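Local atomic coordinates of putatuve endo-xylanase (Clostridium stercorarium, PDB entry 1O8P), a protein that probably binds xylan, and perhaps cellulose, as a family 6 carbohydrate-binding module of a putative endo-xylanase involved in xylan degradation. Residues F45-N59 and L133-V145. Residues are numbered along the deposited sequence; the frame is centred on the assembly and turned at random.
With CA (calcium ion), chain B.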
# COMPACT_ATOMS: atom_id res chain seq x y z
N PHE A 45 5.32 -2.90 13.09
CA PHE A 45 5.89 -2.12 14.16
C PHE A 45 4.83 -1.19 14.74
O PHE A 45 4.02 -0.62 14.00
CB PHE A 45 7.06 -1.25 13.67
CG PHE A 45 8.20 -2.04 13.11
CD1 PHE A 45 8.80 -3.06 13.86
CD2 PHE A 45 8.70 -1.74 11.84
CE1 PHE A 45 9.83 -3.80 13.35
CE2 PHE A 45 9.75 -2.49 11.32
CZ PHE A 45 10.30 -3.54 12.08
N SER A 46 4.86 -1.01 16.05
CA SER A 46 3.94 -0.08 16.68
C SER A 46 4.47 1.36 16.50
O SER A 46 5.69 1.58 16.41
CB SER A 46 3.73 -0.45 18.15
OG SER A 46 4.99 -0.50 18.77
N LEU A 47 3.56 2.31 16.35
CA LEU A 47 3.94 3.70 16.15
C LEU A 47 3.82 4.39 17.50
O LEU A 47 2.88 4.07 18.23
CB LEU A 47 3.06 4.36 15.08
CG LEU A 47 3.00 3.73 13.69
CD1 LEU A 47 2.00 4.49 12.85
CD2 LEU A 47 4.35 3.68 13.01
N PRO A 48 4.75 5.31 17.84
CA PRO A 48 4.71 6.02 19.13
C PRO A 48 3.34 6.59 19.53
O PRO A 48 2.95 6.40 20.70
CB PRO A 48 5.72 7.16 18.95
CG PRO A 48 6.68 6.64 17.92
CD PRO A 48 5.91 5.72 17.02
N GLY A 49 2.61 7.24 18.63
CA GLY A 49 1.33 7.79 19.04
C GLY A 49 0.06 6.91 18.95
O GLY A 49 -1.07 7.45 19.03
N GLY A 50 0.24 5.58 18.82
CA GLY A 50 -0.84 4.64 18.49
C GLY A 50 -0.82 4.18 17.02
O GLY A 50 -0.45 4.94 16.11
N GLY A 51 -1.23 2.95 16.77
CA GLY A 51 -1.25 2.44 15.40
C GLY A 51 -0.06 1.56 15.07
O GLY A 51 0.79 1.24 15.95
N SER A 52 -0.00 1.11 13.83
CA SER A 52 1.06 0.21 13.38
C SER A 52 1.42 0.45 11.93
O SER A 52 0.63 1.02 11.19
CB SER A 52 0.65 -1.26 13.53
OG SER A 52 0.29 -1.60 14.85
N ALA A 53 2.60 -0.01 11.52
CA ALA A 53 3.01 0.14 10.15
C ALA A 53 3.79 -1.10 9.78
O ALA A 53 4.38 -1.76 10.62
CB ALA A 53 3.84 1.40 9.96
N ILE A 54 3.74 -1.49 8.52
CA ILE A 54 4.67 -2.52 8.08
C ILE A 54 6.06 -1.88 7.84
O ILE A 54 6.16 -0.71 7.46
CB ILE A 54 4.10 -3.29 6.88
CG1 ILE A 54 3.80 -2.33 5.69
CG2 ILE A 54 2.81 -4.07 7.35
CD1 ILE A 54 3.30 -2.98 4.41
N GLY A 55 7.12 -2.69 8.05
CA GLY A 55 8.51 -2.30 7.87
C GLY A 55 9.40 -3.55 7.69
O GLY A 55 8.85 -4.64 7.50
N TYR A 56 10.74 -3.38 7.80
CA TYR A 56 11.78 -4.38 7.47
C TYR A 56 11.52 -4.88 6.06
O TYR A 56 11.67 -6.07 5.77
CB TYR A 56 11.90 -5.53 8.48
CG TYR A 56 12.60 -5.25 9.82
CD1 TYR A 56 13.03 -3.96 10.18
CD2 TYR A 56 12.80 -6.28 10.74
CE1 TYR A 56 13.65 -3.71 11.43
CE2 TYR A 56 13.40 -6.06 11.97
CZ TYR A 56 13.84 -4.78 12.33
OH TYR A 56 14.42 -4.57 13.59
N ILE A 57 11.11 -3.96 5.19
CA ILE A 57 10.81 -4.24 3.77
C ILE A 57 12.07 -4.12 2.91
O ILE A 57 12.94 -3.29 3.17
CB ILE A 57 9.65 -3.32 3.28
CG1 ILE A 57 8.28 -3.88 3.72
CG2 ILE A 57 9.71 -3.04 1.76
CD1 ILE A 57 7.17 -2.86 3.67
N GLU A 58 12.18 -4.98 1.91
CA GLU A 58 13.28 -4.96 0.96
C GLU A 58 12.76 -4.97 -0.47
O GLU A 58 11.60 -5.28 -0.71
CB GLU A 58 14.16 -6.20 1.18
CG GLU A 58 14.87 -6.25 2.53
CD GLU A 58 15.87 -5.12 2.81
OE1 GLU A 58 16.32 -4.39 1.88
OE2 GLU A 58 16.24 -4.95 3.99
N ASN A 59 13.64 -4.64 -1.43
CA ASN A 59 13.38 -4.89 -2.85
C ASN A 59 12.81 -6.29 -3.12
O ASN A 59 13.37 -7.30 -2.68
CB ASN A 59 14.67 -4.68 -3.68
CG ASN A 59 14.42 -4.79 -5.15
OD1 ASN A 59 13.38 -4.38 -5.60
ND2 ASN A 59 15.36 -5.38 -5.91
N LEU A 133 0.78 -4.55 -3.24
CA LEU A 133 1.85 -3.53 -3.17
C LEU A 133 3.22 -4.24 -3.32
O LEU A 133 3.52 -5.16 -2.58
CB LEU A 133 1.79 -2.79 -1.82
CG LEU A 133 0.42 -2.18 -1.46
CD1 LEU A 133 0.52 -1.49 -0.08
CD2 LEU A 133 -0.03 -1.17 -2.57
N VAL A 134 4.01 -3.82 -4.31
CA VAL A 134 5.30 -4.40 -4.57
C VAL A 134 6.32 -3.31 -4.31
O VAL A 134 6.21 -2.21 -4.85
CB VAL A 134 5.41 -5.00 -6.02
CG1 VAL A 134 6.77 -5.68 -6.24
CG2 VAL A 134 4.22 -5.96 -6.31
N PHE A 135 7.30 -3.63 -3.47
CA PHE A 135 8.27 -2.67 -2.96
C PHE A 135 9.67 -2.83 -3.60
O PHE A 135 10.12 -3.96 -3.82
CB PHE A 135 8.39 -2.88 -1.46
CG PHE A 135 7.10 -2.69 -0.72
CD1 PHE A 135 6.60 -1.42 -0.48
CD2 PHE A 135 6.39 -3.78 -0.27
CE1 PHE A 135 5.41 -1.23 0.21
CE2 PHE A 135 5.18 -3.62 0.41
CZ PHE A 135 4.70 -2.34 0.65
N SER A 136 10.33 -1.71 -3.90
CA SER A 136 11.64 -1.72 -4.58
C SER A 136 12.79 -1.38 -3.62
O SER A 136 13.97 -1.32 -3.98
CB SER A 136 11.64 -0.81 -5.83
OG SER A 136 11.63 0.55 -5.46
N GLY A 137 12.44 -1.22 -2.37
CA GLY A 137 13.42 -0.83 -1.39
C GLY A 137 12.73 -0.60 -0.05
O GLY A 137 11.51 -0.70 0.06
N PRO A 138 13.54 -0.36 0.97
CA PRO A 138 13.04 -0.10 2.34
C PRO A 138 12.05 1.09 2.43
O PRO A 138 12.32 2.19 1.90
CB PRO A 138 14.34 0.19 3.14
CG PRO A 138 15.49 -0.38 2.27
CD PRO A 138 15.01 -0.39 0.87
N VAL A 139 10.90 0.85 3.06
CA VAL A 139 9.88 1.87 3.28
C VAL A 139 8.97 1.34 4.42
O VAL A 139 8.79 0.14 4.57
CB VAL A 139 9.05 2.18 1.97
CG1 VAL A 139 8.26 0.91 1.48
CG2 VAL A 139 8.10 3.46 2.12
N ASN A 140 8.45 2.23 5.24
CA ASN A 140 7.38 1.86 6.18
C ASN A 140 6.04 2.38 5.68
O ASN A 140 5.95 3.48 5.18
CB ASN A 140 7.65 2.41 7.57
CG ASN A 140 8.81 1.70 8.28
OD1 ASN A 140 9.10 2.01 9.41
ND2 ASN A 140 9.46 0.75 7.63
N VAL A 141 4.99 1.55 5.82
CA VAL A 141 3.68 1.89 5.32
C VAL A 141 2.68 1.74 6.46
O VAL A 141 2.52 0.65 7.01
CB VAL A 141 3.25 1.04 4.12
CG1 VAL A 141 1.99 1.68 3.44
CG2 VAL A 141 4.42 0.84 3.10
N ASP A 142 2.04 2.85 6.82
CA ASP A 142 1.03 2.88 7.88
C ASP A 142 -0.28 2.41 7.23
O ASP A 142 -0.85 1.42 7.64
CB ASP A 142 0.92 4.31 8.43
CG ASP A 142 -0.04 4.44 9.55
OD1 ASP A 142 -0.73 3.45 9.94
OD2 ASP A 142 -0.20 5.53 10.10
N TRP A 143 -0.72 3.11 6.18
CA TRP A 143 -1.96 2.77 5.49
C TRP A 143 -1.91 3.30 4.09
O TRP A 143 -1.00 4.08 3.74
CB TRP A 143 -3.22 3.29 6.21
CG TRP A 143 -3.19 4.73 6.64
CD1 TRP A 143 -3.07 5.20 7.94
CD2 TRP A 143 -3.35 5.90 5.81
NE1 TRP A 143 -3.13 6.58 7.95
CE2 TRP A 143 -3.30 7.04 6.67
CE3 TRP A 143 -3.55 6.11 4.43
CZ2 TRP A 143 -3.41 8.37 6.18
CZ3 TRP A 143 -3.64 7.42 3.93
CH2 TRP A 143 -3.58 8.54 4.81
N PHE A 144 -2.90 2.87 3.29
CA PHE A 144 -3.11 3.38 1.94
C PHE A 144 -4.59 3.47 1.64
O PHE A 144 -5.42 2.82 2.29
CB PHE A 144 -2.30 2.60 0.86
CG PHE A 144 -2.78 1.19 0.60
CD1 PHE A 144 -2.50 0.15 1.50
CD2 PHE A 144 -3.46 0.89 -0.57
CE1 PHE A 144 -2.93 -1.17 1.27
CE2 PHE A 144 -3.88 -0.46 -0.81
CZ PHE A 144 -3.61 -1.47 0.11
N VAL A 145 -4.94 4.30 0.69
CA VAL A 145 -6.35 4.55 0.41
C VAL A 145 -6.47 5.07 -1.02
O VAL A 145 -5.52 5.60 -1.58
CB VAL A 145 -7.02 5.53 1.49
CG1 VAL A 145 -6.51 7.00 1.36
CG2 VAL A 145 -8.55 5.50 1.37
CA CA B . -1.43 1.16 10.08
O HOH W 1 -2.44 1.27 12.31
O HOH W 2 11.22 -0.93 5.62
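The ring of F135 receives the end of I57 over one face: methyl CD1 stands 3.9 Å from the ring centroid and only 13° off its normal, a CH-pi contact. The backbone carbon C of L133 lies over the opposite face, offset toward the rim. I57 grips the ring with both branches, since CG1 turned anti to the carbonyl carbon (chi1 -80°) carries CD1 over the face while CG2 packs on F135 CB at 3.5 Å. I54 extends this apolar patch: its side chain crosses that of F135 at about a right angle, with CD1 near CZ, and its CG1 lies alongside V141. A second flat group, the amide of N140, presses ND2 against G55 CA at 3.2 Å; that nitrogen also donates almost straight to V139 O, from above the carbonyl plane. Water 2 bridges the two segments, accepting from I57 N and donating to V139 O.

The backbones of I54 and V141 form one antiparallel hydrogen-bonded pair. I54 N donates to V141 O at 2.9 Å, and V141 N donates to I54 O at 3.0 Å. Nearby, calcium illustrates how a metal can join two chain segments: S52 O binds it at 2.4 Å, and D142 supplies both O and OD1. Q30 and E32 also coordinate the ion, water 1 is a further ligand, and R80 forms a salt bridge with D142 OD2.

Within this beta-sandwich, the short hairpin of strands 43-46 and 52-55 thus leans on strand 140-147, while F135, from strand 128-135, packs against T63 of strand 62-69 and I89 of strand 87-93.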